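Side-chain contacts in 2L protein (Yaba-like disease virus, PDB 3IT8), which has a major histocompatibility complex class I-like fold and probably binds and neutralises the host cytokine tumour necrosis factor: residues R47-N52 against K175-K180; I53-H58 against Q171-G176. All coordinates share one frame; numbering follows the deposited sequence.

In the fold
From the N terminus the chain runs through four antiparallel strands, and just past the last of them, strand 41-47, both contacts begin. Contact 1 starts there, with 47-52; contact 2 follows with 53-58, ahead of helix 61-82. The chain then makes that helix, four more strands and helix 148-174 before returning. The last turn of helix 148-174 and the two residues after it (171-176) close contact 2, and the linker 175-180 toward the Ig-like part closes contact 1. The loop of contact 2 thus lies within that of contact 1, with Lys175 and Gly176 shared. Their centres are about 9 Å apart, and together they tie one helix's approach to the other helix's exit.

Contact 1: residues R47-N52 against K175-K180; sequences RADWFN and KGKIPK. With NAG (2-acetamido-2-deoxy-beta-D-glucopyranose), chain N.
The salt bridge between Asp49 and Lys177 reaches the carboxylate on its less usual anti side: Lys177 NZ lies 3.1 Å from Asp49 OD2 and 21° out of the carboxylate plane. It joins two exposed side chains, so solvent probably weakens it. The lysine chain, extended beyond CG, runs alongside Trp50 on its way to the acid, the two side chains passing each other in opposite directions. Its CB sits 4.0 Å from Trp50 CD1, so the aliphatic part packs against the root of the indole while the amine reaches the acid. Trp50 and Asp49 are the two central residues of a type I turn from Ala48 to Phe51, closed by Phe51 N to Ala48 O (3.2 Å). Trp50 CG stands between its own backbone N and carbonyl carbon (chi1 54°), which folds the indole back beside the turn: Ala48 CB and Phe51 CB lie over one face. From the other side of the ring plane Ile178 CG2 comes in obliquely, 4.2 Å from Trp50 NE1. Met173 and Ala174 of helix 148-174 and Val30 of strand 28-36 add to the packing round the indole. At the far end of 47-52, Asn52 ND2 carries the N-linked sugar through a 1.5 Å bond to NAG C1. The contact joins the loop from the fourth strand toward the first helix with the linker leaving the second helix for the Ig-like part, in a platform whose strand order and two helices are those of an MHC class I-like fold.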
loop_
_atom_site.group_PDB
_atom_site.type_symbol
_atom_site.label_atom_id
_atom_site.label_comp_id
_atom_site.label_asym_id
_atom_site.label_seq_id
_atom_site.Cartn_x
_atom_site.Cartn_y
_atom_site.Cartn_z
ATOM N N ARG D 47 -24.315 0.268 -41.211
ATOM C CA ARG D 47 -23.339 -0.259 -40.270
ATOM C C ARG D 47 -21.979 -0.295 -40.947
ATOM O O ARG D 47 -21.807 -0.993 -41.938
ATOM C CB ARG D 47 -23.698 -1.663 -39.826
ATOM C CG ARG D 47 -22.660 -2.209 -38.874
ATOM C CD ARG D 47 -22.820 -1.606 -37.490
ATOM N NE ARG D 47 -23.652 -2.470 -36.653
ATOM C CZ ARG D 47 -24.484 -2.041 -35.707
ATOM N NH1 ARG D 47 -24.610 -0.742 -35.468
ATOM N NH2 ARG D 47 -25.192 -2.915 -34.994
ATOM N N ALA D 48 -21.017 0.461 -40.428
ATOM C CA ALA D 48 -19.681 0.470 -41.014
ATOM C C ALA D 48 -19.125 -0.954 -41.069
ATOM O O ALA D 48 -19.255 -1.723 -40.115
ATOM C CB ALA D 48 -18.761 1.354 -40.209
ATOM N N ASP D 49 -18.516 -1.294 -42.204
ATOM C CA ASP D 49 -17.943 -2.620 -42.428
ATOM C C ASP D 49 -16.844 -2.993 -41.426
ATOM O O ASP D 49 -16.670 -4.164 -41.106
ATOM C CB ASP D 49 -17.388 -2.698 -43.853
ATOM C CG ASP D 49 -16.472 -1.531 -44.186
ATOM O OD1 ASP D 49 -16.967 -0.382 -44.249
ATOM O OD2 ASP D 49 -15.257 -1.759 -44.377
ATOM N N TRP D 50 -16.110 -2.002 -40.926
ATOM C CA TRP D 50 -15.022 -2.270 -39.992
ATOM C C TRP D 50 -15.413 -2.441 -38.533
ATOM O O TRP D 50 -14.589 -2.850 -37.710
ATOM C CB TRP D 50 -13.963 -1.176 -40.074
ATOM C CG TRP D 50 -14.467 0.222 -39.895
ATOM C CD1 TRP D 50 -14.849 1.095 -40.882
ATOM C CD2 TRP D 50 -14.605 0.935 -38.660
ATOM N NE1 TRP D 50 -15.208 2.309 -40.338
ATOM C CE2 TRP D 50 -15.073 2.237 -38.976
ATOM C CE3 TRP D 50 -14.379 0.605 -37.319
ATOM C CZ2 TRP D 50 -15.318 3.200 -37.997
ATOM C CZ3 TRP D 50 -14.620 1.565 -36.346
ATOM C CH2 TRP D 50 -15.086 2.846 -36.691
ATOM N N PHE D 51 -16.663 -2.148 -38.211
ATOM C CA PHE D 51 -17.114 -2.237 -36.835
ATOM C C PHE D 51 -17.869 -3.519 -36.503
ATOM O O PHE D 51 -19.006 -3.702 -36.924
ATOM C CB PHE D 51 -17.991 -1.024 -36.520
ATOM C CG PHE D 51 -18.357 -0.897 -35.070
ATOM C CD1 PHE D 51 -17.393 -0.562 -34.120
ATOM C CD2 PHE D 51 -19.669 -1.100 -34.646
ATOM C CE1 PHE D 51 -17.732 -0.429 -32.771
ATOM C CE2 PHE D 51 -20.018 -0.969 -33.297
ATOM C CZ PHE D 51 -19.047 -0.634 -32.359
ATOM N N ASN D 52 -17.237 -4.415 -35.758
ATOM C CA ASN D 52 -17.893 -5.656 -35.339
ATOM C C ASN D 52 -18.458 -5.327 -33.952
ATOM O O ASN D 52 -17.733 -5.321 -32.955
ATOM C CB ASN D 52 -16.884 -6.820 -35.255
ATOM C CG ASN D 52 -17.468 -8.061 -34.579
ATOM O OD1 ASN D 52 -17.789 -8.022 -33.401
ATOM N ND2 ASN D 52 -17.639 -9.153 -35.324
ATOM N N LYS D 175 -8.410 1.318 -36.473
ATOM C CA LYS D 175 -6.993 1.475 -36.787
ATOM C C LYS D 175 -6.639 1.603 -38.263
ATOM O O LYS D 175 -6.227 2.672 -38.723
ATOM C CB LYS D 175 -6.174 0.346 -36.172
ATOM C CG LYS D 175 -4.693 0.663 -36.172
ATOM C CD LYS D 175 -3.879 -0.392 -35.456
ATOM C CE LYS D 175 -2.402 -0.003 -35.409
ATOM N NZ LYS D 175 -1.551 -1.045 -34.752
ATOM N N GLY D 176 -6.804 0.529 -39.019
ATOM C CA GLY D 176 -6.458 0.615 -40.423
ATOM C C GLY D 176 -7.499 1.137 -41.398
ATOM O O GLY D 176 -7.136 1.636 -42.457
ATOM N N LYS D 177 -8.781 1.060 -41.059
ATOM C CA LYS D 177 -9.808 1.489 -41.997
ATOM C C LYS D 177 -10.285 2.940 -42.066
ATOM O O LYS D 177 -11.333 3.202 -42.662
ATOM C CB LYS D 177 -11.019 0.565 -41.870
ATOM C CG LYS D 177 -10.721 -0.874 -42.261
ATOM C CD LYS D 177 -12.003 -1.620 -42.556
ATOM C CE LYS D 177 -11.741 -3.033 -43.043
ATOM N NZ LYS D 177 -13.030 -3.714 -43.378
ATOM N N ILE D 178 -9.548 3.888 -41.487
ATOM C CA ILE D 178 -9.975 5.296 -41.583
ATOM C C ILE D 178 -8.790 6.219 -41.837
ATOM O O ILE D 178 -7.650 5.780 -41.771
ATOM C CB ILE D 178 -10.721 5.768 -40.302
ATOM C CG1 ILE D 178 -9.757 5.836 -39.120
ATOM C CG2 ILE D 178 -11.876 4.819 -39.987
ATOM C CD1 ILE D 178 -10.297 6.619 -37.952
ATOM N N PRO D 179 -9.043 7.506 -42.125
ATOM C CA PRO D 179 -7.956 8.459 -42.385
ATOM C C PRO D 179 -6.853 8.353 -41.349
ATOM O O PRO D 179 -7.134 8.237 -40.154
ATOM C CB PRO D 179 -8.658 9.808 -42.335
ATOM C CG PRO D 179 -9.961 9.501 -42.893
ATOM C CD PRO D 179 -10.339 8.192 -42.197
ATOM N N LYS D 180 -5.601 8.376 -41.805
ATOM C CA LYS D 180 -4.459 8.292 -40.904
ATOM C C LYS D 180 -4.298 9.612 -40.139
ATOM O O LYS D 180 -4.754 10.668 -40.582
ATOM C CB LYS D 180 -3.188 8.013 -41.698
ATOM C CG LYS D 180 -2.867 9.116 -42.686
ATOM C CD LYS D 180 -1.416 9.071 -43.116
ATOM C CE LYS D 180 -1.049 10.303 -43.930
ATOM N NZ LYS D 180 0.407 10.323 -44.256
HETATM C C1 NAG N . -16.717 -10.282 -35.287
HETATM C C2 NAG N . -17.120 -11.291 -34.154
HETATM C C3 NAG N . -16.633 -12.750 -34.380
HETATM C C4 NAG N . -16.738 -13.177 -35.836
HETATM C C5 NAG N . -16.000 -12.131 -36.640
HETATM C C6 NAG N . -15.804 -12.475 -38.097
HETATM C C7 NAG N . -15.633 -11.551 -32.260
HETATM C C8 NAG N . -14.191 -11.355 -32.711
HETATM N N2 NAG N . -16.572 -10.836 -32.886
HETATM O O3 NAG N . -17.381 -13.648 -33.568
HETATM O O4 NAG N . -16.143 -14.456 -36.012
HETATM O O5 NAG N . -16.735 -10.903 -36.585
HETATM O O6 NAG N . -14.984 -11.502 -38.727
HETATM O O7 NAG N . -15.888 -12.353 -31.357
#

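Contact 2: residues I53-H58 against Q171-G176; sequences ISRSPH and QKMAKG. With NAG (2-acetamido-2-deoxy-beta-D-glucopyranose), chain N.
Met173 packs against the bent side chain of Arg55, its CG over one face of the guanidinium and 3.4 Å from Arg55 NH2, toward the rim of that group. The two chains run past each other in opposite directions, bringing Met173 SD to 3.7 Å from Arg55 CB. The methyl CE meets both backbone and side chain, 3.8 Å from Arg55 O and 4.0 Å from Ser56 CB. No hydrogen bond spans the two segments; they meet by van der Waals packing. Arg55 is bent at chi2 (-149°) and chi3 (-76°), and this lays the guanidinium alongside Met173. Its aliphatic part also meets the glycan on Asn52, CG lying 3.5 Å from the acetamido methyl NAG C8. In the next shell, Asn52 OD1 takes weak hydrogen bonds from the backbone N of Ser54 and of Arg55. Phe51 packs on both Met173 and Ser56, and Ser56 OG is hydrogen-bonded to Thr59 OG1. Around Met173 the helix is finishing: Gln171 O accepts Ala174 N (3.1 Å) and Lys175 N (3.0 Å), the latter from the first residue to leave helical geometry. Lys172 packs on the backbone of a chain of another protein. Arg55, ending the 3-10 segment 53-55, and Ser56 thus join the loop before the first helix to the C-terminal end of the second in an MHC class I-like domain.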
loop_
_atom_site.group_PDB
_atom_site.type_symbol
_atom_site.label_atom_id
_atom_site.label_comp_id
_atom_site.label_asym_id
_atom_site.label_seq_id
_atom_site.Cartn_x
_atom_site.Cartn_y
_atom_site.Cartn_z
ATOM N N ILE D 53 -19.752 -5.037 -33.891
ATOM C CA ILE D 53 -20.375 -4.660 -32.627
ATOM C C ILE D 53 -20.196 -5.671 -31.498
ATOM O O ILE D 53 -20.376 -5.340 -30.327
ATOM C CB ILE D 53 -21.880 -4.371 -32.814
ATOM C CG1 ILE D 53 -22.368 -3.435 -31.707
ATOM C CG2 ILE D 53 -22.665 -5.669 -32.769
ATOM C CD1 ILE D 53 -23.637 -2.692 -32.058
ATOM N N SER D 54 -19.846 -6.902 -31.844
ATOM C CA SER D 54 -19.636 -7.937 -30.833
ATOM C C SER D 54 -18.317 -7.724 -30.120
ATOM O O SER D 54 -18.110 -8.231 -29.036
ATOM C CB SER D 54 -19.632 -9.323 -31.474
ATOM O OG SER D 54 -20.897 -9.622 -32.029
ATOM N N ARG D 55 -17.413 -6.983 -30.741
ATOM C CA ARG D 55 -16.127 -6.721 -30.136
ATOM C C ARG D 55 -16.153 -5.419 -29.345
ATOM O O ARG D 55 -15.108 -4.943 -28.896
ATOM C CB ARG D 55 -15.036 -6.665 -31.208
ATOM C CG ARG D 55 -14.627 -8.033 -31.732
ATOM C CD ARG D 55 -13.166 -8.050 -32.163
ATOM N NE ARG D 55 -12.945 -7.390 -33.446
ATOM C CZ ARG D 55 -11.787 -6.850 -33.820
ATOM N NH1 ARG D 55 -10.745 -6.884 -32.999
ATOM N NH2 ARG D 55 -11.667 -6.279 -35.016
ATOM N N SER D 56 -17.345 -4.843 -29.170
ATOM C CA SER D 56 -17.484 -3.589 -28.425
ATOM C C SER D 56 -18.523 -3.729 -27.322
ATOM O O SER D 56 -19.606 -3.154 -27.378
ATOM C CB SER D 56 -17.869 -2.437 -29.352
ATOM O OG SER D 56 -17.873 -1.219 -28.632
ATOM N N PRO D 57 -18.187 -4.499 -26.294
ATOM C CA PRO D 57 -19.004 -4.796 -25.114
ATOM C C PRO D 57 -19.673 -3.592 -24.469
ATOM O O PRO D 57 -20.705 -3.731 -23.827
ATOM C CB PRO D 57 -18.004 -5.433 -24.152
ATOM C CG PRO D 57 -17.057 -6.100 -25.064
ATOM C CD PRO D 57 -16.840 -5.071 -26.141
ATOM N N HIS D 58 -19.086 -2.414 -24.634
ATOM C CA HIS D 58 -19.623 -1.225 -24.004
ATOM C C HIS D 58 -20.479 -0.345 -24.880
ATOM O O HIS D 58 -20.859 0.751 -24.478
ATOM C CB HIS D 58 -18.478 -0.446 -23.368
ATOM C CG HIS D 58 -17.799 -1.204 -22.271
ATOM N ND1 HIS D 58 -18.410 -1.468 -21.063
ATOM C CD2 HIS D 58 -16.591 -1.815 -22.223
ATOM C CE1 HIS D 58 -17.608 -2.208 -20.319
ATOM N NE2 HIS D 58 -16.498 -2.434 -20.999
ATOM N N GLN D 171 -11.640 2.482 -31.554
ATOM C CA GLN D 171 -10.302 2.805 -31.993
ATOM C C GLN D 171 -9.576 1.575 -32.511
ATOM O O GLN D 171 -8.969 1.622 -33.577
ATOM C CB GLN D 171 -9.517 3.435 -30.861
ATOM C CG GLN D 171 -8.116 3.773 -31.257
ATOM C CD GLN D 171 -7.388 4.535 -30.187
ATOM O OE1 GLN D 171 -7.346 4.112 -29.022
ATOM N NE2 GLN D 171 -6.802 5.674 -30.568
ATOM N N LYS D 172 -9.638 0.474 -31.764
ATOM C CA LYS D 172 -8.986 -0.771 -32.181
ATOM C C LYS D 172 -9.458 -1.235 -33.552
ATOM O O LYS D 172 -8.649 -1.522 -34.432
ATOM C CB LYS D 172 -9.260 -1.902 -31.195
ATOM C CG LYS D 172 -8.441 -1.862 -29.947
ATOM C CD LYS D 172 -8.611 -3.148 -29.162
ATOM C CE LYS D 172 -7.764 -3.127 -27.881
ATOM N NZ LYS D 172 -7.736 -4.436 -27.158
ATOM N N MET D 173 -10.772 -1.317 -33.730
ATOM C CA MET D 173 -11.322 -1.772 -34.993
ATOM C C MET D 173 -11.214 -0.759 -36.107
ATOM O O MET D 173 -11.400 -1.096 -37.260
ATOM C CB MET D 173 -12.775 -2.177 -34.804
ATOM C CG MET D 173 -12.926 -3.349 -33.864
ATOM S SD MET D 173 -14.618 -3.879 -33.578
ATOM C CE MET D 173 -15.023 -2.982 -32.144
ATOM N N ALA D 174 -10.906 0.484 -35.777
ATOM C CA ALA D 174 -10.807 1.496 -36.810
ATOM C C ALA D 174 -9.381 1.668 -37.313
ATOM O O ALA D 174 -9.174 2.096 -38.449
ATOM C CB ALA D 174 -11.341 2.832 -36.282
ATOM N N LYS D 175 -8.410 1.318 -36.473
ATOM C CA LYS D 175 -6.993 1.475 -36.787
ATOM C C LYS D 175 -6.639 1.603 -38.263
ATOM O O LYS D 175 -6.227 2.672 -38.723
ATOM C CB LYS D 175 -6.174 0.346 -36.172
ATOM C CG LYS D 175 -4.693 0.663 -36.172
ATOM C CD LYS D 175 -3.879 -0.392 -35.456
ATOM C CE LYS D 175 -2.402 -0.003 -35.409
ATOM N NZ LYS D 175 -1.551 -1.045 -34.752
ATOM N N GLY D 176 -6.804 0.529 -39.019
ATOM C CA GLY D 176 -6.458 0.615 -40.423
ATOM C C GLY D 176 -7.499 1.137 -41.398
ATOM O O GLY D 176 -7.136 1.636 -42.457
HETATM C C1 NAG N . -16.717 -10.282 -35.287
HETATM C C2 NAG N . -17.120 -11.291 -34.154
HETATM C C3 NAG N . -16.633 -12.750 -34.380
HETATM C C4 NAG N . -16.738 -13.177 -35.836
HETATM C C5 NAG N . -16.000 -12.131 -36.640
HETATM C C6 NAG N . -15.804 -12.475 -38.097
HETATM C C7 NAG N . -15.633 -11.551 -32.260
HETATM C C8 NAG N . -14.191 -11.355 -32.711
HETATM N N2 NAG N . -16.572 -10.836 -32.886
HETATM O O3 NAG N . -17.381 -13.648 -33.568
HETATM O O4 NAG N . -16.143 -14.456 -36.012
HETATM O O5 NAG N . -16.735 -10.903 -36.585
HETATM O O6 NAG N . -14.984 -11.502 -38.727
HETATM O O7 NAG N . -15.888 -12.353 -31.357
#